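Local coordinates for periplasmic binding protein/LacI transcriptional regulator (Brachyspira murdochii, PDB 4KQC) that probably binds a carbohydrate as the periplasmic solute-binding component of an ABC transporter, at residues G95-P98 with D99-Q102; A69-T72 with G73-E77; S48-Q51 with Q52-L55. All blocks are in the same frame, centred on the assembly; numbering follows the deposited sequence.

Interaction 1: G95-P98 with D99-Q102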
loop_
_atom_site.group_PDB
_atom_site.type_symbol
_atom_site.label_atom_id
_atom_site.label_comp_id
_atom_site.label_asym_id
_atom_site.label_seq_id
_atom_site.Cartn_x
_atom_site.Cartn_y
_atom_site.Cartn_z
ATOM N N GLY A 95 -10.647 0.885 0.791
ATOM C CA GLY A 95 -12.095 0.719 0.798
ATOM C C GLY A 95 -12.648 0.503 2.188
ATOM O O GLY A 95 -12.258 1.189 3.121
ATOM N N ILE A 96 -13.594 -0.417 2.304
ATOM C CA ILE A 96 -14.311 -0.683 3.550
ATOM C C ILE A 96 -13.817 -2.056 4.019
ATOM O O ILE A 96 -13.744 -3.000 3.203
ATOM C CB ILE A 96 -15.820 -0.790 3.307
ATOM C CG1 ILE A 96 -16.454 0.535 2.953
ATOM C CG2 ILE A 96 -16.542 -1.302 4.549
ATOM C CD1 ILE A 96 -16.383 0.928 1.528
ATOM N N LEU A 97 -13.478 -2.198 5.277
ATOM C CA LEU A 97 -13.021 -3.531 5.743
ATOM C C LEU A 97 -14.129 -4.519 5.528
ATOM O O LEU A 97 -15.280 -4.228 5.799
ATOM C CB LEU A 97 -12.698 -3.551 7.234
ATOM C CG LEU A 97 -11.417 -2.948 7.738
ATOM C CD1 LEU A 97 -11.407 -3.065 9.284
ATOM C CD2 LEU A 97 -10.182 -3.579 7.135
ATOM N N PRO A 98 -13.801 -5.754 5.084
ATOM C CA PRO A 98 -14.839 -6.672 4.710
ATOM C C PRO A 98 -15.843 -6.992 5.809
ATOM O O PRO A 98 -17.040 -7.148 5.570
ATOM C CB PRO A 98 -14.048 -7.943 4.298
ATOM C CG PRO A 98 -12.780 -7.383 3.782
ATOM C CD PRO A 98 -12.457 -6.219 4.668
ATOM N N ASP A 99 -15.358 -7.109 7.038
ATOM C CA ASP A 99 -16.235 -7.376 8.158
ATOM C C ASP A 99 -17.092 -6.200 8.593
ATOM O O ASP A 99 -17.891 -6.330 9.546
ATOM C CB ASP A 99 -15.449 -8.034 9.358
ATOM C CG ASP A 99 -14.518 -7.064 10.119
ATOM O OD1 ASP A 99 -14.572 -5.835 9.932
ATOM O OD2 ASP A 99 -13.737 -7.574 10.939
ATOM N N GLN A 100 -16.956 -5.061 7.929
ATOM C CA GLN A 100 -17.808 -3.895 8.175
ATOM C C GLN A 100 -18.798 -3.664 7.040
ATOM O O GLN A 100 -19.654 -2.786 7.158
ATOM C CB GLN A 100 -16.994 -2.627 8.361
ATOM C CG GLN A 100 -16.092 -2.689 9.581
ATOM C CD GLN A 100 -15.425 -1.375 9.956
ATOM O OE1 GLN A 100 -15.790 -0.311 9.476
ATOM N NE2 GLN A 100 -14.379 -1.476 10.764
ATOM N N ALA A 101 -18.605 -4.307 5.895
ATOM C CA ALA A 101 -19.327 -3.899 4.712
ATOM C C ALA A 101 -20.824 -4.209 4.708
ATOM O O ALA A 101 -21.597 -3.564 3.972
ATOM C CB ALA A 101 -18.668 -4.549 3.470
ATOM N N GLN A 102 -21.256 -5.211 5.467
ATOM C CA GLN A 102 -22.673 -5.504 5.623
ATOM C C GLN A 102 -23.456 -5.690 4.303
ATOM O O GLN A 102 -24.644 -5.351 4.217
ATOM C CB GLN A 102 -23.311 -4.394 6.505
ATOM C CG GLN A 102 -22.788 -4.329 7.931
ATOM C CD GLN A 102 -23.168 -3.029 8.652
ATOM O OE1 GLN A 102 -24.293 -2.843 9.100
ATOM N NE2 GLN A 102 -22.242 -2.108 8.725
HETATM O O HOH W 1 -13.929 -0.021 7.241
HETATM O O HOH W 2 -20.031 -7.188 6.869
#
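L97 and Q100 close the first of two overlapping type I beta-turns, in the loop between strands 89-92 and 105-110 of a periplasmic binding protein lobe. Q100 N donates to L97 O at 2.8 Å, and A101 N reaches P98 O at 3.3 Å in the second turn; both donors sit well above the carbonyl planes. The packed side faces the protein. With I96 CG1 beside the backbone N (chi1 -70°), the CG2 methyl is left facing A101, 3.8 Å from A101 CA, while the CG1-CD1 branch leads away from the turn; I96 also packs on I79 of helix 76-84. Q100 is buried: its extended chain crosses L97 at a slant, with Q100 NE2 3.7 Å from L97 CD1, and its amide is spent on the backbone of F75 and G73. A water between them accepts from L97 N and bonds weakly to Q100 OE1. Q102 NE2, turned to the same helix, donates to T76 O and, at 3.1 Å, to Q100 O.

The outer side is looser. P98 and D99 form the exposed crown, where D99 OD1 approaches L97 CB only to 4.0 Å, and a second water links P98 O to Q102 N.

Interaction 2: A69-T72 with G73-E77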
loop_
_atom_site.group_PDB
_atom_site.type_symbol
_atom_site.label_atom_id
_atom_site.label_comp_id
_atom_site.label_asym_id
_atom_site.label_seq_id
_atom_site.Cartn_x
_atom_site.Cartn_y
_atom_site.Cartn_z
ATOM N N ALA A 69 -12.981 5.493 1.277
ATOM C CA ALA A 69 -11.712 4.812 1.660
ATOM C C ALA A 69 -11.553 5.031 3.136
ATOM O O ALA A 69 -11.196 6.143 3.516
ATOM C CB ALA A 69 -10.535 5.438 0.943
ATOM N N ALA A 70 -11.758 3.984 3.925
ATOM C CA ALA A 70 -11.829 4.114 5.407
ATOM C C ALA A 70 -10.394 4.183 5.977
ATOM O O ALA A 70 -9.543 3.386 5.587
ATOM C CB ALA A 70 -12.545 2.949 6.009
ATOM N N VAL A 71 -10.150 5.116 6.886
ATOM C CA VAL A 71 -8.964 5.056 7.735
ATOM C C VAL A 71 -9.247 3.941 8.771
ATOM O O VAL A 71 -10.344 3.343 8.789
ATOM C CB VAL A 71 -8.620 6.417 8.371
ATOM C CG1 VAL A 71 -8.255 7.464 7.295
ATOM C CG2 VAL A 71 -9.678 6.881 9.348
ATOM N N THR A 72 -8.311 3.661 9.668
ATOM C CA THR A 72 -8.525 2.713 10.742
ATOM C C THR A 72 -9.668 3.162 11.644
ATOM O O THR A 72 -9.687 4.294 12.019
ATOM C CB THR A 72 -7.237 2.621 11.611
ATOM O OG1 THR A 72 -6.191 2.079 10.789
ATOM C CG2 THR A 72 -7.382 1.737 12.744
ATOM N N GLY A 73 -10.643 2.277 11.905
ATOM C CA GLY A 73 -11.759 2.651 12.772
ATOM C C GLY A 73 -12.989 1.878 12.408
ATOM O O GLY A 73 -12.945 1.068 11.466
ATOM N N ASP A 74 -14.056 2.145 13.117
ATOM C CA ASP A 74 -15.289 1.405 12.981
ATOM C C ASP A 74 -16.348 2.288 12.332
ATOM O O ASP A 74 -16.931 3.203 12.955
ATOM C CB ASP A 74 -15.741 0.970 14.346
ATOM C CG ASP A 74 -17.015 0.059 14.343
ATOM O OD1 ASP A 74 -17.866 0.163 13.423
ATOM O OD2 ASP A 74 -17.157 -0.739 15.343
ATOM N N PHE A 75 -16.677 1.974 11.098
ATOM C CA PHE A 75 -17.676 2.698 10.344
ATOM C C PHE A 75 -19.004 1.926 10.115
ATOM O O PHE A 75 -19.766 2.243 9.214
ATOM C CB PHE A 75 -17.072 3.132 8.986
ATOM C CG PHE A 75 -15.859 3.969 9.138
ATOM C CD1 PHE A 75 -14.589 3.399 9.255
ATOM C CD2 PHE A 75 -15.965 5.358 9.383
ATOM C CE1 PHE A 75 -13.479 4.145 9.522
ATOM C CE2 PHE A 75 -14.831 6.106 9.624
ATOM C CZ PHE A 75 -13.584 5.511 9.719
ATOM N N THR A 76 -19.264 0.932 10.912
ATOM C CA THR A 76 -20.408 0.098 10.726
ATOM C C THR A 76 -21.747 0.826 10.873
ATOM O O THR A 76 -22.677 0.503 10.152
ATOM C CB THR A 76 -20.391 -1.145 11.671
ATOM O OG1 THR A 76 -20.287 -0.745 13.042
ATOM C CG2 THR A 76 -19.233 -2.033 11.414
ATOM N N GLU A 77 -21.838 1.791 11.781
ATOM C CA GLU A 77 -23.060 2.556 11.933
ATOM C C GLU A 77 -23.346 3.345 10.675
ATOM O O GLU A 77 -24.485 3.394 10.214
ATOM C CB GLU A 77 -23.018 3.481 13.174
ATOM C CG GLU A 77 -22.900 2.700 14.483
ATOM C CD GLU A 77 -23.183 3.526 15.729
ATOM O OE1 GLU A 77 -23.439 4.739 15.598
ATOM O OE2 GLU A 77 -23.178 2.968 16.873
HETATM O O HOH W 3 -11.627 0.790 8.759
#
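F75 turns its ring back onto A70 and V71, folding the loop that follows strand 66-68 against the start of helix 76-84. Its CB points toward 69-72 without touching it, and the ring carbons make the contact. With CG beside the backbone N (chi1 -58°), the CD1-CE1 edge is brought against A70 and V71: CD1 lies 3.9 Å from A70 CB, and the next atom, CE1, is 3.8 Å from the same methyl. CE1 also takes the shortest approach, 3.3 Å from V71 O, which lies at the ring edge near its plane. At the tip, CZ is 4.0 Å from V71 O and 4.2 Å from V71 CG2, the two side chains slanting across each other, and it also packs on Q51 OE1 of helix 48-60.

The V71 carbonyl is polar yet satisfied, because a water at the ring edge donates both to V71 O and to G73 O and so bridges the bend. G73 itself has phi 152° and psi -179°, where a beta carbon would run into T72 O. Beyond it D74 makes an Asx turn: D74 OD1 accepts from T76 N at 3.0 Å and from T76 OG1 at 2.6 Å, which holds the carboxylate of D74, the residue before the N-cap F75, against T76, the first residue of the helix. Cutting F75 back to an alanine is likely to leave A70 CB and V71 CG2 without their apolar partner and open a gap toward helix 48-60.

The ring thus lies between elements of one lobe: F68 of strand 66-68 meets it edge-to-face, Q51 and Q52 of helix 48-60 pack on it, and its own backbone leads into helix 76-84.

Interaction 3: S48-Q51 with Q52-L55. With NO3 (nitrate ion), chain B.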
loop_
_atom_site.group_PDB
_atom_site.type_symbol
_atom_site.label_atom_id
_atom_site.label_comp_id
_atom_site.label_asym_id
_atom_site.label_seq_id
_atom_site.Cartn_x
_atom_site.Cartn_y
_atom_site.Cartn_z
ATOM N N SER A 48 -9.843 9.232 13.074
ATOM C CA SER A 48 -10.973 8.386 12.724
ATOM C C SER A 48 -12.316 9.041 13.062
ATOM O O SER A 48 -13.282 8.853 12.315
ATOM C CB SER A 48 -10.886 7.024 13.445
ATOM O OG SER A 48 -10.967 7.180 14.847
ATOM N N LYS A 49 -12.410 9.729 14.209
ATOM C CA LYS A 49 -13.661 10.345 14.603
ATOM C C LYS A 49 -14.087 11.410 13.595
ATOM O O LYS A 49 -15.303 11.499 13.240
ATOM C CB LYS A 49 -13.516 10.948 15.977
ATOM C CG LYS A 49 -13.253 9.949 17.082
ATOM C CD LYS A 49 -13.178 10.730 18.408
ATOM C CE LYS A 49 -12.738 9.865 19.580
ATOM N NZ LYS A 49 -13.624 8.693 19.730
ATOM N N ILE A 50 -13.139 12.210 13.107
ATOM C CA ILE A 50 -13.522 13.194 12.080
ATOM C C ILE A 50 -13.930 12.510 10.773
ATOM O O ILE A 50 -14.822 12.959 10.100
ATOM C CB ILE A 50 -12.448 14.254 11.829
ATOM C CG1 ILE A 50 -13.064 15.508 11.251
ATOM C CG2 ILE A 50 -11.411 13.754 10.866
ATOM C CD1 ILE A 50 -14.010 16.184 12.184
ATOM N N GLN A 51 -13.292 11.397 10.414
ATOM C CA GLN A 51 -13.733 10.716 9.203
ATOM C C GLN A 51 -15.113 10.140 9.370
ATOM O O GLN A 51 -15.944 10.196 8.442
ATOM C CB GLN A 51 -12.723 9.676 8.670
ATOM C CG GLN A 51 -12.973 9.357 7.203
ATOM C CD GLN A 51 -12.290 8.138 6.699
ATOM O OE1 GLN A 51 -12.279 7.077 7.338
ATOM N NE2 GLN A 51 -11.763 8.247 5.497
ATOM N N GLN A 52 -15.424 9.605 10.544
ATOM C CA GLN A 52 -16.792 9.175 10.822
ATOM C C GLN A 52 -17.772 10.322 10.647
ATOM O O GLN A 52 -18.828 10.197 10.030
ATOM C CB GLN A 52 -16.899 8.639 12.258
ATOM C CG GLN A 52 -16.227 7.291 12.531
ATOM C CD GLN A 52 -16.224 6.929 14.013
ATOM O OE1 GLN A 52 -16.093 7.816 14.850
ATOM N NE2 GLN A 52 -16.442 5.668 14.345
ATOM N N ASP A 53 -17.416 11.484 11.248
ATOM C CA ASP A 53 -18.284 12.665 11.160
ATOM C C ASP A 53 -18.490 13.174 9.773
ATOM O O ASP A 53 -19.615 13.575 9.396
ATOM C CB ASP A 53 -17.676 13.834 11.951
ATOM C CG ASP A 53 -17.607 13.609 13.505
ATOM O OD1 ASP A 53 -18.417 12.822 14.051
ATOM O OD2 ASP A 53 -16.807 14.317 14.178
ATOM N N LEU A 54 -17.395 13.195 8.986
ATOM C CA LEU A 54 -17.479 13.649 7.598
ATOM C C LEU A 54 -18.371 12.697 6.777
ATOM O O LEU A 54 -19.169 13.166 5.977
ATOM C CB LEU A 54 -16.080 13.769 6.983
ATOM C CG LEU A 54 -15.204 14.943 7.521
ATOM C CD1 LEU A 54 -13.770 14.775 7.034
ATOM C CD2 LEU A 54 -15.806 16.247 7.066
ATOM N N LEU A 55 -18.188 11.388 6.962
ATOM C CA LEU A 55 -19.053 10.408 6.283
ATOM C C LEU A 55 -20.546 10.630 6.676
ATOM O O LEU A 55 -21.427 10.676 5.796
ATOM C CB LEU A 55 -18.563 9.000 6.584
ATOM C CG LEU A 55 -19.390 7.881 5.938
ATOM C CD1 LEU A 55 -19.492 8.033 4.413
ATOM C CD2 LEU A 55 -18.720 6.582 6.284
HETATM N N NO3 B . -10.120 11.980 15.686
HETATM O O1 NO3 B . -10.673 12.463 14.686
HETATM O O2 NO3 B . -10.216 10.611 16.034
HETATM O O3 NO3 B . -9.356 12.829 16.484
HETATM O O HOH W 4 -13.488 6.715 15.805
#
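A nitrate ion, probably from the crystallisation liquor, sits over the first turn of helix 48-60, where K49 and I50 give it their backbone N-H groups while their carbonyls accept from D53 and L54. K49 N donates to nitrate O2 at 3.0 Å and I50 N to nitrate O1 at 2.9 Å, so two oxygens of the flat anion are gripped by successive amides. The positive end of the helix dipole would be expected to favour an anion here. In the conformer described, K49 CG, anti to the carbonyl carbon (chi1 -64°), merely packs 3.3 Å from nitrate O2.

Behind the ion the helix is regular, with S48 O and Q51 O taken by Q52 N and L55 N. Q52 lays its stem along the start of the helix, with CG 3.3 Å from S48 O. Its NE2 donates to D74 O, the stronger partner of this side chain, while Q52 OE1 takes a weak bond from a water that lies 2.7 Å from S48 OG.

This helix belongs to the beta-alpha-beta crossover that joins strands 36-40 and 66-68 in the Rossmann-like lobe of a periplasmic binding protein. Its inner face is lined by Q51 and L55. The buried Q51 amide is well supplied with backbone partners: NE2 donates to S11 O and A69 O, and OE1 accepts from V71 N. L55 packs on V10, I66 and F68. The outer face carries exposed I50 and D53. I50 is modelled in two conformers, so its details are tentative; in the one described its side chain crosses that of D53 at about a right angle, and I50 CG1 comes to 4.3 Å from L54 CG.

Overall arrangement
From the N terminus the three contacts follow in series, each within one continuous piece of chain, and none encloses or crosses another. Interaction 3 comes first, on helix 48-60 after strand 36-40; interaction 2 then bends the chain between strand 66-68 and helix 76-84; interaction 1 closes a turn in the loop from strand 89-92 to 105-110. Interaction 2 is the middle piece, its centre about 8 Å from each of the other two centres. It meets 48-55 where T72 O packs on S48 CB, and joins 95-102 through A70 N to G95 O. Interactions 1 and 3 do not touch, their nearest atoms being about 7 Å apart. Together they tie two helices and two strand-end loops of one lobe.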